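Local structure of rhodopsin (Rubrobacter xylanophilus, 6KFQ) at residues 38-41 / 42-46; 144-147 / 148-152; 162-165 / 166-170; 200-203 / 204-208; 210-213 / 214-218. The protein binds retinal in a seven-helix membrane bundle and pumps protons across the membrane when it absorbs light. All blocks are in the same frame, centred on the assembly; numbering follows the deposited sequence.

In the fold
All five contacts are short helical stretches of the seven-helix retinal bundle. Contacts 4 and 5 lie on helix 194-218, with centres about 14 Å apart, and are joined across a wide pi-type turn where Gly211 N meets Leu206 O at 2.9 Å in a probable hydrogen bond. Contact 4 is next to the chromophore: the Asp205 side chain is about 4 Å from retinal (nearest atoms). Contact 1 packs on contact 5 through Thr38 CG2, 3.4 Å from Gly213 CA, and contact 3 does so through Leu167 CD2, 3.7 Å from Leu215 CB. Contact 2 leans on contact 3, with Phe150 CZ 3.5 Å from Ala168 CB, but is about 25 Å from contact 1, centre to centre.

Contact 1: residues 38-41 / 42-46; sequences TATI and TGIAA
Thr42 reaches back over the preceding turn, toward the carbonyls of Thr38 and Ala39. Its CB lies 4.1 Å from Thr38 O, and from there the side chain forks. The methyl CG2 stays close to that same carbonyl, 4.0 Å from Thr38 O, while the hydroxyl goes to the next one, OG1 standing 3.2 Å from Ala39 O. A first torsion of 51° sets OG1 between the backbone N and the carbonyl carbon and so turns it toward that oxygen. The hydroxyl is hydrogen-bonded to Thr17 OG1 on helix 2-23.

Ala39 O already accepts the backbone bond of Gly43 N at 2.9 Å. The next rung is straighter: Ile44 N gives a 171° bond to Thr40 O. By contrast, the rung from Thr42 N to Thr38 O is weak at 3.4 Å. On the far side of the turn Thr40 and Ile44 lie side by side and point the same way, Thr40 CG2 resting 4.2 Å from Ile44 CG1. The hydroxyl of Thr40 turns back to Val36 O.

Gly43 and Ile44 each touch a lipid molecule, marking the membrane-facing side. The inner side is filled by three helices: Ile41 packs on Leu81 and Leu82 of helix 70-90 and on Lys209, Thr42 on Phe20 and Val210, and Ala45 on Met13 and Asp74. Thr38 OG1 is hydrogen-bonded to Asp85, which probably corresponds to the cytoplasmic proton donor of bacteriorhodopsin, tying helix 32-53 to helix 70-90 beside helix 194-218.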
# COMPACT_ATOMS: atom_id res chain seq x y z
N THR A 38 -3.69 10.79 -1.02
CA THR A 38 -3.24 9.94 -2.12
C THR A 38 -1.93 10.44 -2.72
O THR A 38 -1.10 9.63 -3.15
CB THR A 38 -4.34 9.85 -3.18
OG1 THR A 38 -5.54 9.36 -2.56
CG2 THR A 38 -3.94 8.92 -4.29
N ALA A 39 -1.72 11.76 -2.73
CA ALA A 39 -0.43 12.29 -3.16
C ALA A 39 0.67 12.01 -2.13
O ALA A 39 1.84 11.88 -2.50
CB ALA A 39 -0.55 13.79 -3.43
N THR A 40 0.31 11.92 -0.85
CA THR A 40 1.28 11.55 0.18
C THR A 40 1.69 10.09 0.05
O THR A 40 2.85 9.74 0.29
CB THR A 40 0.71 11.83 1.57
OG1 THR A 40 0.59 13.24 1.77
CG2 THR A 40 1.62 11.25 2.65
N ILE A 41 0.75 9.23 -0.33
CA ILE A 41 1.07 7.82 -0.56
C ILE A 41 2.16 7.69 -1.62
O ILE A 41 3.19 7.04 -1.40
CB ILE A 41 -0.20 7.04 -0.95
CG1 ILE A 41 -1.12 6.89 0.27
CG2 ILE A 41 0.16 5.67 -1.55
CD1 ILE A 41 -2.53 6.42 -0.07
N THR A 42 1.97 8.33 -2.77
CA THR A 42 2.96 8.21 -3.83
C THR A 42 4.23 8.98 -3.50
O THR A 42 5.33 8.55 -3.87
CB THR A 42 2.37 8.68 -5.17
OG1 THR A 42 1.78 9.97 -5.02
CG2 THR A 42 1.33 7.68 -5.68
N GLY A 43 4.10 10.11 -2.79
CA GLY A 43 5.27 10.90 -2.45
C GLY A 43 6.21 10.17 -1.51
O GLY A 43 7.43 10.18 -1.71
N ILE A 44 5.65 9.53 -0.48
CA ILE A 44 6.47 8.72 0.42
C ILE A 44 7.13 7.58 -0.35
O ILE A 44 8.31 7.29 -0.17
CB ILE A 44 5.63 8.19 1.59
CG1 ILE A 44 5.30 9.32 2.57
CG2 ILE A 44 6.34 7.04 2.31
CD1 ILE A 44 6.51 9.82 3.35
N ALA A 45 6.37 6.93 -1.24
CA ALA A 45 6.95 5.87 -2.06
C ALA A 45 8.05 6.42 -2.96
O ALA A 45 9.09 5.77 -3.16
CB ALA A 45 5.85 5.19 -2.88
N ALA A 46 7.86 7.62 -3.52
CA ALA A 46 8.91 8.22 -4.34
C ALA A 46 10.19 8.39 -3.54
O ALA A 46 11.28 8.08 -4.03
CB ALA A 46 8.45 9.57 -4.90

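Contact 2: residues 144-147 / 148-152; sequences LLVS and RLFAE. With MPG ([(Z)-octadec-9-enyl] (2R)-2,3-bis(oxidanyl)propanoate), chain F; SO4 (sulfate ion), chain S.
Leu145 and Leu149 supply the main apolar touch: the two side chains cross at about a right angle, their CD1 methyls 3.7 Å apart. One residue further along, Val146 CG2 approaches Phe150 CE1 at 4.3 Å. A lipid tail lies over one face of that ring, its C5 3.9 Å from Phe150 CZ, while Leu145 O sits at the ring's edge.

The backbone bonds are uneven. Arg148 N meets Leu144 O at 3.1 Å, but Leu145 O is shared by two weak donors, Leu149 N and, one residue beyond the usual partner, Phe150 N.

The ionic contacts gather on Arg148, whose chain bends at its second torsion (69°) and brings the guanidinium alongside Glu152. Side-on, NE and NH2 both grip one oxygen, OE2 of Glu152, which receives NE on its anti lone pair at 2.9 Å. The NH1-NH2 edge holds a sulfate, probably from the crystallisation liquor, also bonded by Asn97 ND2 and Phe100 N: Arg148 NH1 bonds to its O1 at 2.9 Å, almost straight at 175°, and Arg148 NH2 to its O3 at 2.8 Å. Partners lying in the guanidinium plane on two sides should fix its rotation. Glu152 OE1 has a second salt bridge, to Arg155.

The arrangement combines an i to i+4 arginine-glutamate salt bridge with a pi-type turn near the end of helix 124-153, which in microbial rhodopsins is the cytoplasmic end of the fifth helix.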
# COMPACT_ATOMS: atom_id res chain seq x y z
N LEU A 144 -11.39 -7.57 7.80
CA LEU A 144 -12.08 -6.35 8.19
C LEU A 144 -12.53 -5.60 6.95
O LEU A 144 -13.64 -5.05 6.91
CB LEU A 144 -11.17 -5.47 9.05
CG LEU A 144 -10.95 -6.06 10.45
CD1 LEU A 144 -10.09 -5.13 11.29
CD2 LEU A 144 -12.27 -6.31 11.12
N LEU A 145 -11.70 -5.60 5.91
CA LEU A 145 -12.08 -4.94 4.66
C LEU A 145 -13.32 -5.58 4.06
O LEU A 145 -14.24 -4.87 3.63
CB LEU A 145 -10.90 -5.00 3.69
CG LEU A 145 -11.10 -4.38 2.31
CD1 LEU A 145 -11.38 -2.89 2.41
CD2 LEU A 145 -9.89 -4.66 1.43
N VAL A 146 -13.37 -6.91 4.03
CA VAL A 146 -14.46 -7.58 3.32
C VAL A 146 -15.72 -7.61 4.17
O VAL A 146 -16.82 -7.35 3.66
CB VAL A 146 -14.02 -8.99 2.90
CG1 VAL A 146 -15.22 -9.81 2.45
CG2 VAL A 146 -12.98 -8.92 1.79
N SER A 147 -15.60 -7.90 5.46
CA SER A 147 -16.78 -8.10 6.29
C SER A 147 -17.43 -6.78 6.70
O SER A 147 -18.65 -6.74 6.93
CB SER A 147 -16.42 -8.90 7.54
OG SER A 147 -15.54 -8.15 8.37
N ARG A 148 -16.66 -5.70 6.82
CA ARG A 148 -17.19 -4.43 7.29
C ARG A 148 -17.32 -3.38 6.20
O ARG A 148 -18.39 -2.80 6.02
CB ARG A 148 -16.30 -3.89 8.42
CG ARG A 148 -16.73 -2.54 8.97
CD ARG A 148 -18.04 -2.63 9.72
NE ARG A 148 -18.44 -1.32 10.23
CZ ARG A 148 -18.11 -0.86 11.43
NH1 ARG A 148 -17.40 -1.61 12.26
NH2 ARG A 148 -18.51 0.35 11.80
N LEU A 149 -16.24 -3.10 5.46
CA LEU A 149 -16.27 -1.94 4.57
C LEU A 149 -17.13 -2.18 3.33
O LEU A 149 -17.74 -1.23 2.83
CB LEU A 149 -14.85 -1.54 4.18
CG LEU A 149 -14.03 -0.89 5.29
CD1 LEU A 149 -12.70 -0.38 4.74
CD2 LEU A 149 -14.81 0.22 5.96
N PHE A 150 -17.18 -3.41 2.81
CA PHE A 150 -18.07 -3.66 1.68
C PHE A 150 -19.52 -3.41 2.06
O PHE A 150 -20.30 -2.89 1.27
CB PHE A 150 -17.89 -5.08 1.15
CG PHE A 150 -16.80 -5.21 0.11
CD1 PHE A 150 -15.49 -5.44 0.49
CD2 PHE A 150 -17.10 -5.10 -1.25
CE1 PHE A 150 -14.48 -5.56 -0.46
CE2 PHE A 150 -16.10 -5.23 -2.21
CZ PHE A 150 -14.79 -5.46 -1.81
N ALA A 151 -19.89 -3.79 3.29
CA ALA A 151 -21.25 -3.54 3.74
C ALA A 151 -21.50 -2.05 3.94
O ALA A 151 -22.56 -1.54 3.56
CB ALA A 151 -21.52 -4.31 5.03
N GLU A 152 -20.54 -1.34 4.53
CA GLU A 152 -20.68 0.09 4.72
C GLU A 152 -20.82 0.81 3.38
O GLU A 152 -21.69 1.67 3.22
CB GLU A 152 -19.49 0.64 5.50
CG GLU A 152 -19.41 0.12 6.93
CD GLU A 152 -20.21 0.98 7.89
OE1 GLU A 152 -20.85 1.95 7.43
OE2 GLU A 152 -20.20 0.68 9.11
C4 MPG F . -16.42 -9.23 -1.28
C5 MPG F . -15.68 -9.14 -2.60
C6 MPG F . -14.33 -9.82 -2.59
C7 MPG F . -13.54 -9.68 -3.89
C8 MPG F . -12.28 -10.48 -3.91
C9 MPG F . -11.47 -10.32 -5.16
C10 MPG F . -10.41 -11.05 -5.44
C11 MPG F . -9.91 -12.14 -4.55
C12 MPG F . -8.88 -13.02 -5.18
C13 MPG F . -7.50 -12.39 -5.34
C14 MPG F . -6.50 -13.33 -5.98
C15 MPG F . -5.07 -12.84 -6.02
C16 MPG F . -4.14 -13.82 -6.68
C17 MPG F . -2.66 -13.52 -6.61
C18 MPG F . -1.80 -14.58 -7.25
S SO4 S . -16.81 0.96 15.17
O1 SO4 S . -16.68 -0.45 14.83
O2 SO4 S . -15.51 1.62 15.18
O3 SO4 S . -17.67 1.60 14.18
O4 SO4 S . -17.42 1.11 16.49

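Contact 3: residues 162-165 / 166-170; sequences QIFR and TLAVL. With MPG ([(Z)-octadec-9-enyl] (2R)-2,3-bis(oxidanyl)propanoate), chain J.
Phe164 presents a ring face to Ala168, one turn further along the helix. The methyl CB of Ala168 stands over the ring, 4.1 Å from the Phe164 centroid and 23° off its normal, a CH-pi contact displaced toward the CE2-CZ rim. The ring gets there because CG is trans to the backbone N (chi1 172°), swinging it out beside the carbonyl carbon and along the helix. The backbone beneath is tight, with Ala168 N bonded to Phe164 O at 2.7 Å.

A second pair, Ile163 and Leu167, cross obliquely on an adjoining face. The ethyl branch of Ile163 extends forward, chi1 -176°, and its CD1 comes to 3.9 Å from Leu167 CG.

Helix 158-184 is the sixth helix of the microbial rhodopsin bundle, and these two pairs serve different neighbours. Phe164 faces helix 124-153, where its ring makes a T-shaped contact with Phe150 and touches Leu145 and Leu149; Leu167 enters the core between Leu86 and Leu89 of helix 70-90 and Phe212 of helix 194-218.

Thr166 occupies the outer side. Both its backbone N and its hydroxyl OG1 bond to Gln162 O, each at 3.1 Å, and they reach that oxygen from opposite faces of the carbonyl plane, so one acceptor is held by two donors of the same residue. Further on, a lipid tail runs along the helix: its C15 lies 3.9 Å from Val169 CG1 and its C16 3.7 Å from Leu170 CA, while its terminal C18 approaches Leu170 CD1 at 4.0 Å.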
# COMPACT_ATOMS: atom_id res chain seq x y z
N GLN A 162 -19.43 2.16 -6.21
CA GLN A 162 -18.77 1.58 -7.38
C GLN A 162 -17.26 1.77 -7.32
O GLN A 162 -16.50 0.84 -7.60
CB GLN A 162 -19.36 2.20 -8.66
CG GLN A 162 -18.70 1.69 -9.93
CD GLN A 162 -19.25 2.36 -11.17
OE1 GLN A 162 -20.35 2.92 -11.16
NE2 GLN A 162 -18.49 2.31 -12.26
N ILE A 163 -16.80 2.97 -6.96
CA ILE A 163 -15.36 3.18 -6.90
C ILE A 163 -14.77 2.44 -5.71
O ILE A 163 -13.66 1.88 -5.79
CB ILE A 163 -15.00 4.68 -6.86
CG1 ILE A 163 -13.47 4.85 -6.90
CG2 ILE A 163 -15.55 5.34 -5.61
CD1 ILE A 163 -12.80 4.19 -8.11
N PHE A 164 -15.49 2.39 -4.59
CA PHE A 164 -15.00 1.59 -3.48
C PHE A 164 -14.78 0.14 -3.92
O PHE A 164 -13.72 -0.44 -3.67
CB PHE A 164 -15.97 1.60 -2.30
CG PHE A 164 -15.55 0.61 -1.25
CD1 PHE A 164 -14.55 0.94 -0.34
CD2 PHE A 164 -16.05 -0.68 -1.24
CE1 PHE A 164 -14.11 0.02 0.60
CE2 PHE A 164 -15.61 -1.61 -0.31
CZ PHE A 164 -14.63 -1.26 0.61
N ARG A 165 -15.78 -0.45 -4.55
CA ARG A 165 -15.67 -1.85 -4.94
C ARG A 165 -14.51 -2.06 -5.90
O ARG A 165 -13.77 -3.05 -5.77
CB ARG A 165 -16.99 -2.32 -5.56
CG ARG A 165 -18.08 -2.50 -4.52
CD ARG A 165 -19.47 -2.51 -5.14
NE ARG A 165 -20.50 -2.48 -4.10
CZ ARG A 165 -21.75 -2.10 -4.32
NH1 ARG A 165 -22.13 -1.71 -5.53
NH2 ARG A 165 -22.63 -2.10 -3.32
N THR A 166 -14.31 -1.14 -6.83
CA THR A 166 -13.19 -1.24 -7.76
C THR A 166 -11.86 -1.17 -7.02
O THR A 166 -10.98 -2.00 -7.25
CB THR A 166 -13.29 -0.14 -8.81
OG1 THR A 166 -14.45 -0.36 -9.61
CG2 THR A 166 -12.05 -0.16 -9.70
N LEU A 167 -11.70 -0.18 -6.14
CA LEU A 167 -10.43 -0.04 -5.43
C LEU A 167 -10.21 -1.18 -4.45
O LEU A 167 -9.07 -1.62 -4.24
CB LEU A 167 -10.39 1.30 -4.71
CG LEU A 167 -10.37 2.53 -5.61
CD1 LEU A 167 -10.31 3.78 -4.75
CD2 LEU A 167 -9.21 2.49 -6.59
N ALA A 168 -11.28 -1.66 -3.82
CA ALA A 168 -11.12 -2.72 -2.82
C ALA A 168 -10.72 -4.03 -3.48
O ALA A 168 -9.86 -4.75 -2.95
CB ALA A 168 -12.41 -2.88 -2.01
N VAL A 169 -11.33 -4.37 -4.61
CA VAL A 169 -10.93 -5.57 -5.34
C VAL A 169 -9.51 -5.43 -5.85
O VAL A 169 -8.69 -6.35 -5.74
CB VAL A 169 -11.91 -5.87 -6.49
CG1 VAL A 169 -11.41 -7.00 -7.34
CG2 VAL A 169 -13.27 -6.22 -5.93
N LEU A 170 -9.18 -4.26 -6.41
CA LEU A 170 -7.81 -4.01 -6.85
C LEU A 170 -6.82 -4.20 -5.70
O LEU A 170 -5.75 -4.81 -5.87
CB LEU A 170 -7.69 -2.60 -7.41
CG LEU A 170 -6.27 -2.18 -7.80
CD1 LEU A 170 -5.79 -3.02 -8.98
CD2 LEU A 170 -6.22 -0.70 -8.15
C14 MPG J . -9.74 -3.91 -11.15
C15 MPG J . -9.83 -5.25 -10.46
C16 MPG J . -8.51 -5.80 -9.98
C17 MPG J . -7.49 -6.03 -11.06
C18 MPG J . -6.21 -6.66 -10.57

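Contact 4: residues 200-203 / 204-208; sequences LFMV and LDLLA
Val203 and Leu207 lie side by side on one flank of the helix and point the same way, Val203 CG1 4.0 Å from Leu207 CD1. Leu207 CG sits beside its own backbone N (chi1 -64°), which lays the branch back over the previous turn, 3.3 Å from Val203 O. Phe201 and Leu204 make a looser touch three residues apart, the Leu204 methyl CD1 approaching the ring obliquely. Met202 crosses Leu206 on another side, but it was modelled in two conformations and the sulfur's closeness to Leu206 CD1 is doubtful.

Working outward, the backbone rungs are regular: Leu204 N points at Leu200 O with an almost linear 177° bond, and Asp205 N meets Phe201 O at only 2.7 Å.

Asp205 forms the polar edge. Its side chain folds back along the helix, chi1 -75°, and sets the carboxylate carbon against the carbonyl one turn back: Asp205 CG is 3.0 Å from Phe201 O. The two carboxylate oxygens are about equally far from that oxygen, OD2 at 3.3 Å and OD1 at 3.4 Å from Phe201 O. All three oxygens are acceptors, so the carboxylate depends on donors elsewhere: Tyr178 OH bonds to OD1 and Tyr49 OH to OD2.

Asp205 also touches retinal and Trp75, and by position in the family it probably matches the aspartate of the Schiff-base counterion complex in bacteriorhodopsin. One tyrosine hydroxyl on each oxygen should hold its rotation firmly, keeping an acidic group oriented beside the chromophore.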
# COMPACT_ATOMS: atom_id res chain seq x y z
N LEU A 200 9.22 -7.05 -9.50
CA LEU A 200 7.85 -7.42 -9.16
C LEU A 200 7.25 -6.44 -8.16
O LEU A 200 6.12 -5.97 -8.34
CB LEU A 200 7.82 -8.85 -8.61
CG LEU A 200 8.11 -9.88 -9.71
CD1 LEU A 200 8.27 -11.28 -9.13
CD2 LEU A 200 7.01 -9.85 -10.78
N PHE A 201 7.99 -6.12 -7.09
CA PHE A 201 7.48 -5.14 -6.13
C PHE A 201 7.27 -3.79 -6.79
O PHE A 201 6.34 -3.05 -6.42
CB PHE A 201 8.43 -4.99 -4.94
CG PHE A 201 8.34 -6.08 -3.90
CD1 PHE A 201 7.10 -6.54 -3.45
CD2 PHE A 201 9.49 -6.63 -3.36
CE1 PHE A 201 7.03 -7.53 -2.48
CE2 PHE A 201 9.43 -7.63 -2.40
CZ PHE A 201 8.19 -8.09 -1.96
N MET A 202 8.12 -3.43 -7.76
CA MET A 202 7.95 -2.15 -8.44
C MET A 202 6.64 -2.11 -9.22
O MET A 202 5.91 -1.11 -9.16
CB MET A 202 9.14 -1.87 -9.36
CG MET A 202 9.01 -0.57 -10.17
SD MET A 202 8.17 -0.83 -11.75
CE MET A 202 9.36 -1.85 -12.61
N VAL A 203 6.32 -3.19 -9.94
CA VAL A 203 5.06 -3.21 -10.69
C VAL A 203 3.88 -3.16 -9.73
O VAL A 203 2.95 -2.37 -9.91
CB VAL A 203 4.99 -4.46 -11.59
CG1 VAL A 203 3.63 -4.53 -12.27
CG2 VAL A 203 6.10 -4.44 -12.63
N LEU A 204 3.92 -4.00 -8.68
CA LEU A 204 2.87 -3.97 -7.68
C LEU A 204 2.73 -2.59 -7.06
O LEU A 204 1.62 -2.06 -6.92
CB LEU A 204 3.16 -5.02 -6.59
CG LEU A 204 3.05 -6.47 -7.08
CD1 LEU A 204 3.54 -7.44 -5.98
CD2 LEU A 204 1.61 -6.77 -7.44
N ASP A 205 3.85 -1.99 -6.63
CA ASP A 205 3.78 -0.68 -5.99
C ASP A 205 3.12 0.36 -6.90
O ASP A 205 2.28 1.14 -6.45
CB ASP A 205 5.17 -0.20 -5.60
CG ASP A 205 5.73 -0.89 -4.38
OD1 ASP A 205 4.97 -1.61 -3.68
OD2 ASP A 205 6.94 -0.72 -4.13
N LEU A 206 3.51 0.39 -8.17
CA LEU A 206 2.95 1.40 -9.06
C LEU A 206 1.46 1.19 -9.27
O LEU A 206 0.69 2.16 -9.28
CB LEU A 206 3.70 1.38 -10.39
CG LEU A 206 5.11 1.98 -10.31
CD1 LEU A 206 5.89 1.67 -11.57
CD2 LEU A 206 5.03 3.49 -10.10
N LEU A 207 1.03 -0.06 -9.41
CA LEU A 207 -0.39 -0.34 -9.56
C LEU A 207 -1.15 -0.04 -8.27
O LEU A 207 -2.21 0.61 -8.29
CB LEU A 207 -0.60 -1.80 -9.98
CG LEU A 207 -0.02 -2.19 -11.34
CD1 LEU A 207 -0.25 -3.69 -11.57
CD2 LEU A 207 -0.66 -1.35 -12.47
N ALA A 208 -0.62 -0.50 -7.14
CA ALA A 208 -1.32 -0.36 -5.86
C ALA A 208 -1.34 1.07 -5.34
O ALA A 208 -2.14 1.35 -4.43
CB ALA A 208 -0.66 -1.29 -4.82

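Contact 5: residues 210-213 / 214-218; sequences VGFG and LLLLS. With MPG ([(Z)-octadec-9-enyl] (2R)-2,3-bis(oxidanyl)propanoate), chain K.
Leu214, whose N bonds back to Val210 O at 2.8 Å, offers its own carbonyl oxygen to two donors of Ser218. The hydroxyl OG of Ser218 bonds to Leu214 O at 2.7 Å and the backbone N of Ser218 to the same oxygen at 3.1 Å, from opposite faces of the carbonyl plane. The serine hydroxyl thus finds its partner on the chain four residues back.

Beside that first rung, Val210 and Leu214 run alongside each other, pointing the same way, with Val210 CG1 4.0 Å from Leu214 CD1. Leu214 carries CG next to its backbone N (chi1 -84°), which folds the isobutyl group back toward Val210.

Helix 194-218 is the seventh helix of the rhodopsin fold, and here it runs on from the retinal site toward the cytoplasmic end. On its inward side Phe212 meets Leu216: the leucine methyl CD2 approaches the ring obliquely, 4.3 Å from Phe212 CE1. Both side chains touch Asp85 of helix 70-90. Leu217 faces Phe20 and Phe35 on the first two helices, and its N bonds to Gly213 O at 2.9 Å.

A lipid tail lies against the backbone where Gly211 has no side chain. Its C15 comes 3.6 Å from Gly211 CA and also lies 3.9 Å from Leu215 CG, so the tail comes right up to the backbone, with Leu215 at its flank.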
# COMPACT_ATOMS: atom_id res chain seq x y z
N VAL A 210 -0.13 4.30 -7.70
CA VAL A 210 -0.48 5.21 -8.78
C VAL A 210 -1.74 4.75 -9.50
O VAL A 210 -2.61 5.56 -9.81
CB VAL A 210 0.70 5.36 -9.76
CG1 VAL A 210 0.29 6.24 -10.96
CG2 VAL A 210 1.89 5.97 -9.05
N GLY A 211 -1.86 3.44 -9.75
CA GLY A 211 -3.09 2.95 -10.36
C GLY A 211 -4.29 3.18 -9.46
O GLY A 211 -5.31 3.72 -9.88
N PHE A 212 -4.18 2.75 -8.20
CA PHE A 212 -5.17 3.05 -7.17
C PHE A 212 -5.52 4.54 -7.16
O PHE A 212 -6.69 4.91 -7.29
CB PHE A 212 -4.62 2.57 -5.82
CG PHE A 212 -5.54 2.75 -4.63
CD1 PHE A 212 -5.64 3.98 -4.00
CD2 PHE A 212 -6.20 1.65 -4.08
CE1 PHE A 212 -6.45 4.13 -2.88
CE2 PHE A 212 -6.99 1.80 -2.94
CZ PHE A 212 -7.12 3.03 -2.35
N GLY A 213 -4.51 5.40 -7.05
CA GLY A 213 -4.78 6.82 -6.89
C GLY A 213 -5.40 7.45 -8.12
O GLY A 213 -6.24 8.34 -8.00
N LEU A 214 -4.99 7.01 -9.31
CA LEU A 214 -5.61 7.50 -10.54
C LEU A 214 -7.10 7.17 -10.56
O LEU A 214 -7.93 8.02 -10.89
CB LEU A 214 -4.92 6.89 -11.75
CG LEU A 214 -3.66 7.60 -12.24
CD1 LEU A 214 -2.93 6.74 -13.26
CD2 LEU A 214 -4.04 8.96 -12.84
N LEU A 215 -7.45 5.93 -10.22
CA LEU A 215 -8.85 5.52 -10.19
C LEU A 215 -9.63 6.29 -9.13
O LEU A 215 -10.75 6.73 -9.39
CB LEU A 215 -8.94 4.02 -9.93
CG LEU A 215 -8.41 3.14 -11.06
CD1 LEU A 215 -8.39 1.68 -10.64
CD2 LEU A 215 -9.23 3.34 -12.34
N LEU A 216 -9.04 6.47 -7.95
CA LEU A 216 -9.73 7.20 -6.88
C LEU A 216 -9.96 8.66 -7.26
O LEU A 216 -11.09 9.15 -7.25
CB LEU A 216 -8.91 7.11 -5.58
CG LEU A 216 -9.49 7.93 -4.43
CD1 LEU A 216 -10.90 7.48 -4.11
CD2 LEU A 216 -8.59 7.85 -3.20
N LEU A 217 -8.88 9.36 -7.60
CA LEU A 217 -8.96 10.81 -7.78
C LEU A 217 -9.62 11.21 -9.09
O LEU A 217 -10.01 12.38 -9.23
CB LEU A 217 -7.56 11.42 -7.69
CG LEU A 217 -6.86 11.13 -6.35
CD1 LEU A 217 -5.56 11.91 -6.22
CD2 LEU A 217 -7.79 11.43 -5.19
N SER A 218 -9.78 10.29 -10.03
CA SER A 218 -10.54 10.57 -11.24
C SER A 218 -12.04 10.34 -11.06
O SER A 218 -12.82 10.72 -11.95
CB SER A 218 -10.03 9.71 -12.40
OG SER A 218 -8.65 9.93 -12.62
C15 MPG K . -5.26 1.96 -13.10
C16 MPG K . -5.13 0.51 -13.48
C17 MPG K . -4.82 -0.42 -12.34
C18 MPG K . -4.66 -1.86 -12.77